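Local coordinates for TarM (Staphylococcus aureus subsp. aureus 21178, PDB 4X7R), which belongs to the GT-B clan of glycosyltransferases, with two Rossmann-like domains facing each other across a cleft that holds uridine-5'-diphosphate, at residues 399-404 against 420-425; 249-254 against 424-429; 253-258 against 328-333. The protein carries 1 engineered substitution. All coordinates share one frame; numbering follows the deposited sequence.

Contact 1: residues 399-404 against 420-425. With 3YW ((2S)-2,3-dihydroxypropyl 2-acetamido-2-deoxy-alpha-D-glucopyranoside), chain F.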
loop_
_atom_site.group_PDB
_atom_site.type_symbol
_atom_site.label_atom_id
_atom_site.label_comp_id
_atom_site.label_asym_id
_atom_site.label_seq_id
_atom_site.Cartn_x
_atom_site.Cartn_y
_atom_site.Cartn_z
ATOM N N THR A 399 -11.425 16.550 -0.245
ATOM C CA THR A 399 -11.221 17.391 0.940
ATOM C C THR A 399 -9.808 17.147 1.473
ATOM O O THR A 399 -9.442 17.690 2.505
ATOM C CB THR A 399 -12.297 17.130 2.032
ATOM O OG1 THR A 399 -12.443 15.720 2.230
ATOM C CG2 THR A 399 -13.625 17.751 1.695
ATOM N N SER A 400 -9.019 16.345 0.757
ATOM C CA SER A 400 -7.645 15.982 1.130
ATOM C C SER A 400 -6.780 17.214 1.381
ATOM O O SER A 400 -6.885 18.202 0.650
ATOM C CB SER A 400 -7.015 15.094 0.068
ATOM O OG SER A 400 -5.783 14.588 0.550
ATOM N N GLN A 401 -5.961 17.159 2.436
ATOM C CA GLN A 401 -5.090 18.274 2.815
ATOM C C GLN A 401 -3.675 18.102 2.289
ATOM O O GLN A 401 -2.922 19.080 2.262
ATOM C CB GLN A 401 -5.073 18.473 4.346
ATOM C CG GLN A 401 -6.387 19.012 4.922
ATOM C CD GLN A 401 -6.543 20.505 4.894
ATOM O OE1 GLN A 401 -5.576 21.266 4.784
ATOM N NE2 GLN A 401 -7.773 20.961 5.072
ATOM N N TYR A 402 -3.278 16.861 1.954
ATOM C CA TYR A 402 -1.927 16.609 1.455
ATOM C C TYR A 402 -1.942 15.525 0.369
ATOM O O TYR A 402 -2.550 14.468 0.561
ATOM C CB TYR A 402 -0.959 16.183 2.593
ATOM C CG TYR A 402 -1.065 16.994 3.872
ATOM C CD1 TYR A 402 -0.318 18.158 4.049
ATOM C CD2 TYR A 402 -1.911 16.599 4.906
ATOM C CE1 TYR A 402 -0.416 18.911 5.222
ATOM C CE2 TYR A 402 -2.036 17.358 6.071
ATOM C CZ TYR A 402 -1.279 18.507 6.228
ATOM O OH TYR A 402 -1.403 19.252 7.371
ATOM N N GLU A 403 -1.250 15.773 -0.750
ATOM C CA GLU A 403 -1.104 14.800 -1.825
ATOM C C GLU A 403 0.267 14.970 -2.472
ATOM O O GLU A 403 0.885 16.043 -2.389
ATOM C CB GLU A 403 -2.202 14.960 -2.921
ATOM C CG GLU A 403 -3.646 14.691 -2.524
ATOM C CD GLU A 403 -3.964 13.265 -2.110
ATOM O OE1 GLU A 403 -3.204 12.341 -2.479
ATOM O OE2 GLU A 403 -4.982 13.075 -1.406
ATOM N N GLY A 404 0.682 13.927 -3.160
ATOM C CA GLY A 404 1.839 13.930 -4.035
ATOM C C GLY A 404 1.338 14.316 -5.409
ATOM O O GLY A 404 1.981 15.085 -6.131
ATOM N N VAL A 420 -14.310 18.667 -7.494
ATOM C CA VAL A 420 -14.427 19.810 -6.590
ATOM C C VAL A 420 -13.395 19.462 -5.465
ATOM O O VAL A 420 -13.576 18.508 -4.708
ATOM C CB VAL A 420 -15.872 20.066 -6.092
ATOM C CG1 VAL A 420 -15.933 21.331 -5.238
ATOM C CG2 VAL A 420 -16.839 20.199 -7.275
ATOM N N ALA A 421 -12.249 20.148 -5.476
ATOM C CA ALA A 421 -11.141 19.860 -4.594
ATOM C C ALA A 421 -10.580 21.066 -3.872
ATOM O O ALA A 421 -10.550 22.161 -4.431
ATOM C CB ALA A 421 -10.027 19.202 -5.393
ATOM N N PHE A 422 -10.062 20.846 -2.641
ATOM C CA PHE A 422 -9.360 21.899 -1.923
ATOM C C PHE A 422 -8.032 22.129 -2.666
ATOM O O PHE A 422 -7.374 21.148 -3.027
ATOM C CB PHE A 422 -9.112 21.515 -0.447
ATOM C CG PHE A 422 -10.305 21.605 0.485
ATOM C CD1 PHE A 422 -11.289 22.570 0.297
ATOM C CD2 PHE A 422 -10.420 20.753 1.578
ATOM C CE1 PHE A 422 -12.377 22.672 1.177
ATOM C CE2 PHE A 422 -11.510 20.854 2.459
ATOM C CZ PHE A 422 -12.479 21.817 2.256
ATOM N N ASP A 423 -7.689 23.404 -2.973
ATOM C CA ASP A 423 -6.445 23.760 -3.663
ATOM C C ASP A 423 -5.285 23.589 -2.667
ATOM O O ASP A 423 -4.995 24.501 -1.892
ATOM C CB ASP A 423 -6.496 25.209 -4.228
ATOM C CG ASP A 423 -5.369 25.518 -5.216
ATOM O OD1 ASP A 423 -4.396 24.727 -5.287
ATOM O OD2 ASP A 423 -5.453 26.545 -5.912
ATOM N N ILE A 424 -4.659 22.402 -2.663
ATOM C CA ILE A 424 -3.589 22.039 -1.720
ATOM C C ILE A 424 -2.306 21.570 -2.463
ATOM O O ILE A 424 -2.352 21.242 -3.649
ATOM C CB ILE A 424 -4.120 20.942 -0.711
ATOM C CG1 ILE A 424 -4.667 19.669 -1.418
ATOM C CG2 ILE A 424 -5.181 21.496 0.241
ATOM C CD1 ILE A 424 -3.702 18.611 -1.731
ATOM N N LYS A 425 -1.187 21.484 -1.743
ATOM C CA LYS A 425 0.074 20.963 -2.271
ATOM C C LYS A 425 0.062 19.425 -2.031
ATOM O O LYS A 425 -0.086 18.984 -0.897
ATOM C CB LYS A 425 1.288 21.617 -1.568
ATOM C CG LYS A 425 1.605 23.059 -2.045
ATOM C CD LYS A 425 2.921 23.560 -1.392
ATOM C CE LYS A 425 3.393 24.919 -1.869
ATOM N NZ LYS A 425 3.922 24.940 -3.256
HETATM O O3A 3YW F . 2.657 6.845 2.034
HETATM C C4A 3YW F . 1.063 6.641 -1.351
HETATM C C5A 3YW F . 1.208 6.940 0.120
HETATM O O5 3YW F . 1.111 8.078 -4.071
HETATM C C6A 3YW F . 2.593 6.629 0.632
HETATM C C5 3YW F . 0.167 8.296 -5.127
HETATM C C6 3YW F . 0.755 7.664 -6.366
HETATM C C4 3YW F . -0.098 9.796 -5.239
HETATM O O6 3YW F . 2.016 8.224 -6.701
HETATM C C3 3YW F . -0.802 10.254 -3.966
HETATM O O4 3YW F . -0.942 10.063 -6.355
HETATM O O3 3YW F . -1.062 11.657 -3.983
HETATM O O7 3YW F . 0.187 11.722 -0.651
HETATM C C7 3YW F . -0.737 10.915 -0.623
HETATM C C8 3YW F . -1.794 10.955 0.440
HETATM N N2 3YW F . -0.867 9.955 -1.540
HETATM C C2 3YW F . -0.017 9.857 -2.716
HETATM C C1 3YW F . 0.683 8.487 -2.775
HETATM O O1 3YW F . 0.103 7.465 -2.016
HETATM O O2 3YW F . 0.242 6.178 0.844
HETATM O O HOH W 1 -7.965 18.328 -2.160
#
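The F422 ring meets the 399-404 loop with its edge: T399 O lies near the ring plane, 3.3 Å from F422 CD2, and S400 O is also at the rim, while T399 CB and CG2 sit against CE2. The second flat group, the E403 carboxylate, is gripped at both oxygens. Its OE1 takes O3 of 3YW at 2.7 Å; its OE2 takes S400 OG at 2.6 Å, on the anti side and 32° out of the carboxylate plane, and pairs with K331 as a salt bridge. I424 points its side chain at the 399-404 backbone. With CG1 placed between the backbone N and the carbonyl carbon (chi1 56°), that atom comes 3.4 Å from S400 O, and I424 CD1 reaches E403 CG at 4.0 Å. A water sits 3.0 Å from both S400 O and F422 O but need not serve both at once. E403 N makes a weak, nearly straight bond to K425 O (3.4 Å), and G404 N adds a second bond to O3 of the ligand. The loop leaving strand 395-398 runs here beside the end of its parallel neighbour 419-422, in the C-terminal Rossmann-like domain, where E403 opens the E-X7-E signature of group 1 GT-B glycosyltransferases.

Contact 2: residues 249-254 against 424-429. With 3YW ((2S)-2,3-dihydroxypropyl 2-acetamido-2-deoxy-alpha-D-glucopyranoside), chain F.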
loop_
_atom_site.group_PDB
_atom_site.type_symbol
_atom_site.label_atom_id
_atom_site.label_comp_id
_atom_site.label_asym_id
_atom_site.label_seq_id
_atom_site.Cartn_x
_atom_site.Cartn_y
_atom_site.Cartn_z
ATOM N N HIS A 249 6.244 9.882 -3.184
ATOM C CA HIS A 249 4.832 9.810 -3.567
ATOM C C HIS A 249 3.950 10.815 -2.812
ATOM O O HIS A 249 2.779 10.985 -3.154
ATOM C CB HIS A 249 4.302 8.381 -3.340
ATOM C CG HIS A 249 4.823 7.393 -4.322
ATOM N ND1 HIS A 249 4.160 7.146 -5.507
ATOM C CD2 HIS A 249 5.936 6.627 -4.273
ATOM C CE1 HIS A 249 4.876 6.229 -6.137
ATOM N NE2 HIS A 249 5.958 5.893 -5.432
ATOM N N VAL A 250 4.500 11.479 -1.822
ATOM C CA VAL A 250 3.707 12.340 -0.923
ATOM C C VAL A 250 4.271 13.759 -0.798
ATOM O O VAL A 250 5.417 14.018 -1.155
ATOM C CB VAL A 250 3.617 11.677 0.498
ATOM C CG1 VAL A 250 2.996 10.269 0.449
ATOM C CG2 VAL A 250 5.000 11.594 1.155
ATOM N N ASN A 251 3.497 14.634 -0.180
ATOM C CA ASN A 251 3.980 15.940 0.204
ATOM C C ASN A 251 5.033 15.630 1.312
ATOM O O ASN A 251 4.739 14.894 2.266
ATOM C CB ASN A 251 2.819 16.808 0.734
ATOM C CG ASN A 251 3.214 18.226 1.065
ATOM O OD1 ASN A 251 4.329 18.483 1.524
ATOM N ND2 ASN A 251 2.309 19.185 0.861
ATOM N N HIS A 252 6.279 16.115 1.118
ATOM C CA HIS A 252 7.412 15.846 2.002
ATOM C C HIS A 252 7.321 16.571 3.363
ATOM O O HIS A 252 8.119 16.296 4.258
ATOM C CB HIS A 252 8.723 16.155 1.286
ATOM C CG HIS A 252 8.837 17.601 0.899
ATOM N ND1 HIS A 252 7.947 18.181 -0.007
ATOM C CD2 HIS A 252 9.714 18.542 1.317
ATOM C CE1 HIS A 252 8.304 19.454 -0.085
ATOM N NE2 HIS A 252 9.367 19.716 0.693
ATOM N N HIS A 253 6.369 17.487 3.531
ATOM C CA HIS A 253 6.217 18.130 4.831
ATOM C C HIS A 253 5.415 17.191 5.730
ATOM O O HIS A 253 4.596 16.390 5.235
ATOM C CB HIS A 253 5.455 19.461 4.736
ATOM C CG HIS A 253 6.120 20.495 3.897
ATOM N ND1 HIS A 253 5.890 20.569 2.519
ATOM C CD2 HIS A 253 6.900 21.537 4.270
ATOM C CE1 HIS A 253 6.574 21.622 2.093
ATOM N NE2 HIS A 253 7.196 22.240 3.109
ATOM N N GLU A 254 5.631 17.309 7.051
ATOM C CA GLU A 254 4.875 16.551 8.039
ATOM C C GLU A 254 3.410 16.998 7.986
ATOM O O GLU A 254 3.112 18.198 7.871
ATOM C CB GLU A 254 5.441 16.753 9.457
ATOM C CG GLU A 254 6.573 15.799 9.793
ATOM C CD GLU A 254 6.186 14.423 10.297
ATOM O OE1 GLU A 254 5.383 13.728 9.633
ATOM O OE2 GLU A 254 6.735 14.018 11.345
ATOM N N ILE A 424 -4.659 22.402 -2.663
ATOM C CA ILE A 424 -3.589 22.039 -1.720
ATOM C C ILE A 424 -2.306 21.570 -2.463
ATOM O O ILE A 424 -2.352 21.242 -3.649
ATOM C CB ILE A 424 -4.120 20.942 -0.711
ATOM C CG1 ILE A 424 -4.667 19.669 -1.418
ATOM C CG2 ILE A 424 -5.181 21.496 0.241
ATOM C CD1 ILE A 424 -3.702 18.611 -1.731
ATOM N N LYS A 425 -1.187 21.484 -1.743
ATOM C CA LYS A 425 0.074 20.963 -2.271
ATOM C C LYS A 425 0.062 19.425 -2.031
ATOM O O LYS A 425 -0.086 18.984 -0.897
ATOM C CB LYS A 425 1.288 21.617 -1.568
ATOM C CG LYS A 425 1.605 23.059 -2.045
ATOM C CD LYS A 425 2.921 23.560 -1.392
ATOM C CE LYS A 425 3.393 24.919 -1.869
ATOM N NZ LYS A 425 3.922 24.940 -3.256
ATOM N N TYR A 426 0.240 18.590 -3.073
ATOM C CA TYR A 426 0.459 18.933 -4.475
ATOM C C TYR A 426 -0.491 18.159 -5.353
ATOM O O TYR A 426 -0.900 17.051 -4.991
ATOM C CB TYR A 426 1.882 18.514 -4.857
ATOM C CG TYR A 426 2.943 19.216 -4.053
ATOM C CD1 TYR A 426 3.338 20.516 -4.369
ATOM C CD2 TYR A 426 3.545 18.593 -2.960
ATOM C CE1 TYR A 426 4.301 21.176 -3.617
ATOM C CE2 TYR A 426 4.523 19.243 -2.203
ATOM C CZ TYR A 426 4.890 20.542 -2.533
ATOM O OH TYR A 426 5.855 21.204 -1.817
ATOM N N GLY A 427 -0.785 18.712 -6.523
ATOM C CA GLY A 427 -1.582 18.013 -7.511
ATOM C C GLY A 427 -2.772 18.735 -8.087
ATOM O O GLY A 427 -2.777 18.963 -9.297
ATOM N N PRO A 428 -3.844 19.031 -7.295
ATOM C CA PRO A 428 -5.072 19.584 -7.897
ATOM C C PRO A 428 -4.933 20.713 -8.904
ATOM O O PRO A 428 -5.492 20.592 -9.984
ATOM C CB PRO A 428 -5.941 19.944 -6.685
ATOM C CG PRO A 428 -5.521 18.989 -5.653
ATOM C CD PRO A 428 -4.042 18.771 -5.850
ATOM N N SER A 429 -4.142 21.758 -8.601
ATOM C CA SER A 429 -3.983 22.921 -9.514
ATOM C C SER A 429 -3.180 22.604 -10.774
ATOM O O SER A 429 -3.176 23.398 -11.700
ATOM C CB SER A 429 -3.417 24.134 -8.776
ATOM O OG SER A 429 -2.162 23.798 -8.211
HETATM O O3A 3YW F . 2.657 6.845 2.034
HETATM C C4A 3YW F . 1.063 6.641 -1.351
HETATM C C5A 3YW F . 1.208 6.940 0.120
HETATM O O5 3YW F . 1.111 8.078 -4.071
HETATM C C6A 3YW F . 2.593 6.629 0.632
HETATM C C5 3YW F . 0.167 8.296 -5.127
HETATM C C6 3YW F . 0.755 7.664 -6.366
HETATM C C4 3YW F . -0.098 9.796 -5.239
HETATM O O6 3YW F . 2.016 8.224 -6.701
HETATM C C3 3YW F . -0.802 10.254 -3.966
HETATM O O4 3YW F . -0.942 10.063 -6.355
HETATM O O3 3YW F . -1.062 11.657 -3.983
HETATM O O7 3YW F . 0.187 11.722 -0.651
HETATM C C7 3YW F . -0.737 10.915 -0.623
HETATM C C8 3YW F . -1.794 10.955 0.440
HETATM N N2 3YW F . -0.867 9.955 -1.540
HETATM C C2 3YW F . -0.017 9.857 -2.716
HETATM C C1 3YW F . 0.683 8.487 -2.775
HETATM O O1 3YW F . 0.103 7.465 -2.016
HETATM O O2 3YW F . 0.242 6.178 0.844
#
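N251 and K425 join the two domains of the GT-B fold through one hydrogen bond, and an Asx turn holds the amide that makes it. Of the polar contacts, N251 ND2 gives its hydrogen to K425 O at 3.0 Å, coming from 61° out of the carbonyl plane and so not onto a lone pair. At the other end of the amide, N251 OD1 accepts H253 N, which closes the turn, and H253 ND1 at 2.8 Å, in the carbonyl plane on a lone pair. With three N-H bonds, the amide can hardly flip. CG lies anti to the N251 backbone N (chi1 -176°), which carries the group across to the 424-429 loop. Of the aromatic contacts, Y426, which follows a cis peptide bond, packs its ring atom CE2 against N251 CG at 3.7 Å, ring and amide planes 40° apart. K425 CB sits over the centre of one face of that ring. Y426 OH, bonded to D289, lies at the edge of both the H252 and H253 rings, near their planes, 3.5 Å from H252 CE1. Toward the ligand, H249 ND1 and O6 of 3YW are hydrogen-bonded at 2.7 Å, O6 lying in the imidazole plane.

Contact 3: residues 253-258 against 328-333. With UDP (uridine-5'-diphosphate), chain E.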
loop_
_atom_site.group_PDB
_atom_site.type_symbol
_atom_site.label_atom_id
_atom_site.label_comp_id
_atom_site.label_asym_id
_atom_site.label_seq_id
_atom_site.Cartn_x
_atom_site.Cartn_y
_atom_site.Cartn_z
ATOM N N HIS A 253 6.369 17.487 3.531
ATOM C CA HIS A 253 6.217 18.130 4.831
ATOM C C HIS A 253 5.415 17.191 5.730
ATOM O O HIS A 253 4.596 16.390 5.235
ATOM C CB HIS A 253 5.455 19.461 4.736
ATOM C CG HIS A 253 6.120 20.495 3.897
ATOM N ND1 HIS A 253 5.890 20.569 2.519
ATOM C CD2 HIS A 253 6.900 21.537 4.270
ATOM C CE1 HIS A 253 6.574 21.622 2.093
ATOM N NE2 HIS A 253 7.196 22.240 3.109
ATOM N N GLU A 254 5.631 17.309 7.051
ATOM C CA GLU A 254 4.875 16.551 8.039
ATOM C C GLU A 254 3.410 16.998 7.986
ATOM O O GLU A 254 3.112 18.198 7.871
ATOM C CB GLU A 254 5.441 16.753 9.457
ATOM C CG GLU A 254 6.573 15.799 9.793
ATOM C CD GLU A 254 6.186 14.423 10.297
ATOM O OE1 GLU A 254 5.383 13.728 9.633
ATOM O OE2 GLU A 254 6.735 14.018 11.345
ATOM N N ASN A 255 2.514 16.009 7.982
ATOM C CA ASN A 255 1.068 16.199 7.949
ATOM C C ASN A 255 0.629 16.721 9.279
ATOM O O ASN A 255 1.236 16.366 10.291
ATOM C CB ASN A 255 0.363 14.873 7.680
ATOM C CG ASN A 255 0.817 14.198 6.405
ATOM O OD1 ASN A 255 1.081 14.840 5.378
ATOM N ND2 ASN A 255 0.874 12.880 6.438
ATOM N N PHE A 256 -0.422 17.563 9.284
ATOM C CA PHE A 256 -1.017 18.164 10.492
ATOM C C PHE A 256 0.042 18.813 11.399
ATOM O O PHE A 256 0.075 18.578 12.605
ATOM C CB PHE A 256 -1.897 17.130 11.232
ATOM C CG PHE A 256 -2.872 16.415 10.327
ATOM C CD1 PHE A 256 -3.952 17.090 9.766
ATOM C CD2 PHE A 256 -2.694 15.078 10.009
ATOM C CE1 PHE A 256 -4.841 16.434 8.917
ATOM C CE2 PHE A 256 -3.589 14.420 9.167
ATOM C CZ PHE A 256 -4.658 15.104 8.629
ATOM N N ASP A 257 0.928 19.608 10.782
ATOM C CA ASP A 257 2.035 20.274 11.456
ATOM C C ASP A 257 2.118 21.736 11.051
ATOM O O ASP A 257 2.075 22.057 9.855
ATOM C CB ASP A 257 3.349 19.541 11.138
ATOM C CG ASP A 257 4.580 20.163 11.760
ATOM O OD1 ASP A 257 4.796 19.962 12.969
ATOM O OD2 ASP A 257 5.275 20.935 11.063
ATOM N N ASP A 258 2.234 22.624 12.057
ATOM C CA ASP A 258 2.333 24.061 11.827
ATOM C C ASP A 258 3.761 24.575 12.030
ATOM O O ASP A 258 4.051 25.728 11.708
ATOM C CB ASP A 258 1.294 24.819 12.673
ATOM C CG ASP A 258 -0.128 24.325 12.470
ATOM O OD1 ASP A 258 -0.480 23.976 11.310
ATOM O OD2 ASP A 258 -0.877 24.251 13.467
ATOM N N VAL A 328 -8.116 7.482 5.452
ATOM C CA VAL A 328 -7.042 7.911 6.346
ATOM C C VAL A 328 -7.153 9.385 6.736
ATOM O O VAL A 328 -7.773 10.150 5.999
ATOM C CB VAL A 328 -5.621 7.534 5.806
ATOM C CG1 VAL A 328 -5.401 6.028 5.793
ATOM C CG2 VAL A 328 -5.328 8.161 4.441
ATOM N N PRO A 329 -6.542 9.804 7.877
ATOM C CA PRO A 329 -6.668 11.205 8.320
ATOM C C PRO A 329 -6.363 12.310 7.309
ATOM O O PRO A 329 -7.066 13.309 7.314
ATOM C CB PRO A 329 -5.722 11.272 9.520
ATOM C CG PRO A 329 -5.751 9.900 10.082
ATOM C CD PRO A 329 -5.800 9.001 8.880
ATOM N N THR A 330 -5.342 12.146 6.440
ATOM C CA THR A 330 -4.967 13.194 5.465
ATOM C C THR A 330 -6.034 13.509 4.422
ATOM O O THR A 330 -6.053 14.610 3.876
ATOM C CB THR A 330 -3.600 12.946 4.856
ATOM O OG1 THR A 330 -3.653 11.717 4.160
ATOM C CG2 THR A 330 -2.491 12.927 5.881
ATOM N N LYS A 331 -6.943 12.545 4.176
ATOM C CA LYS A 331 -8.047 12.668 3.224
ATOM C C LYS A 331 -9.158 13.553 3.766
ATOM O O LYS A 331 -9.993 14.030 2.991
ATOM C CB LYS A 331 -8.572 11.281 2.804
ATOM C CG LYS A 331 -7.507 10.356 2.201
ATOM C CD LYS A 331 -7.009 10.794 0.822
ATOM C CE LYS A 331 -5.816 9.962 0.437
ATOM N NZ LYS A 331 -5.242 10.386 -0.867
ATOM N N ARG A 332 -9.140 13.818 5.096
ATOM C CA ARG A 332 -10.102 14.678 5.800
ATOM C C ARG A 332 -11.548 14.408 5.403
ATOM O O ARG A 332 -12.271 15.325 5.009
ATOM C CB ARG A 332 -9.740 16.179 5.678
ATOM C CG ARG A 332 -8.463 16.587 6.415
ATOM C CD ARG A 332 -8.453 16.316 7.926
ATOM N NE ARG A 332 -9.556 16.967 8.643
ATOM C CZ ARG A 332 -9.516 18.206 9.113
ATOM N NH1 ARG A 332 -8.440 18.959 8.928
ATOM N NH2 ARG A 332 -10.558 18.709 9.761
ATOM N N ILE A 333 -11.957 13.125 5.487
ATOM C CA ILE A 333 -13.319 12.678 5.175
ATOM C C ILE A 333 -14.299 13.296 6.194
ATOM O O ILE A 333 -15.469 13.492 5.869
ATOM C CB ILE A 333 -13.400 11.129 5.005
ATOM C CG1 ILE A 333 -12.406 10.670 3.905
ATOM C CG2 ILE A 333 -14.825 10.670 4.644
ATOM C CD1 ILE A 333 -11.870 9.295 4.018
HETATM N N1 UDP E . -8.650 2.747 -4.677
HETATM C C2 UDP E . -9.416 1.698 -5.152
HETATM N N3 UDP E . -10.519 1.390 -4.391
HETATM C C4 UDP E . -10.914 1.992 -3.216
HETATM C C5 UDP E . -10.043 3.042 -2.754
HETATM C C6 UDP E . -8.962 3.382 -3.482
HETATM O O2 UDP E . -9.144 1.081 -6.173
HETATM O O4 UDP E . -11.968 1.623 -2.665
HETATM C "C1'" UDP E . -7.568 3.236 -5.569
HETATM C "C2'" UDP E . -7.991 4.370 -6.499
HETATM O "O2'" UDP E . -8.586 3.862 -7.682
HETATM C "C3'" UDP E . -6.649 5.045 -6.782
HETATM C "C4'" UDP E . -5.883 4.849 -5.477
HETATM O "O4'" UDP E . -6.518 3.751 -4.780
HETATM O "O3'" UDP E . -5.926 4.566 -7.918
HETATM C "C5'" UDP E . -5.827 6.065 -4.589
HETATM O "O5'" UDP E . -4.889 6.979 -5.199
HETATM P PA UDP E . -4.573 8.469 -4.691
HETATM O O1A UDP E . -3.349 8.953 -5.367
HETATM O O2A UDP E . -5.778 9.363 -5.019
HETATM O O3A UDP E . -4.361 8.422 -3.143
HETATM P PB UDP E . -3.428 7.525 -2.194
HETATM O O1B UDP E . -2.113 7.258 -2.878
HETATM O O2B UDP E . -4.117 6.194 -1.874
HETATM O O3B UDP E . -3.151 8.293 -0.916
#
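F256 pushes the far edge of its ring into the turn at 328-333, and this is where the two segments fit most closely. F256 CZ is 3.3 Å from P329 O, with P329 C and T330 N also in the plane of the ring at that rim, so the far end of the phenyl points at the P329-T330 peptide group. The neighbouring rim atoms are also in contact: F256 CE2 touches P329 CB at 3.8 Å and T330 CG2 also lies beside it, while F256 CE1 rests against R332 CD at 3.7 Å. The R332 guanidinium is turned 57° from the phenyl plane and meets it obliquely; its NE is in a salt bridge with D334. Beside the ring, T330 CG2 comes 3.4 Å from N255 ND2, the two side chains meeting at a slant.

The other side is much looser. F256 and P329 are exposed, and F256 also touches a neighbour in the crystal. Behind it, the loop is tied to the C-terminal domain by F256 N, bonded to Y402 OH, whose ring also meets F256 edge-to-face. N255 OD1 is taken up by K263.

K331 turns away from all this, toward the cleft. Its chain, bent at chi2 (-69°), brings K331 NZ to UDP O3B at 3.0 Å and K331 NZ to the bridging UDP O3A at 3.1 Å. R326 also bonds the nucleotide, giving the basic pair familiar from GT-B active sites. No hydrogen bond joins 253-258 to 328-333: between these two segments the contact is one of fit, the hydrogen bonds across the domains being made by neighbours such as Y402, whereas the lysine amine beside it is probably held to the diphosphate largely by charge.

In the fold
From the N terminus, the loop after strand 243-247 of the first Rossmann-like domain supplies the opening segments of contacts 2 and 3, which overlap at H253 and E254. Contact 3 closes first, at the turn before helix 333-346. Contact 1 opens and closes later, around helix 407-414, and ends on the same loop as contact 2, sharing I424 and K425. Contact 2 therefore makes the long closure of some 170 residues, with most of contact 3 and of contact 1 lying within its span. Contact 1 is internal to the C-terminal domain; contacts 2 and 3 cross the cleft. E403 O and Y426 N, 2.7 Å apart, link contacts 1 and 2, both of which touch 3YW.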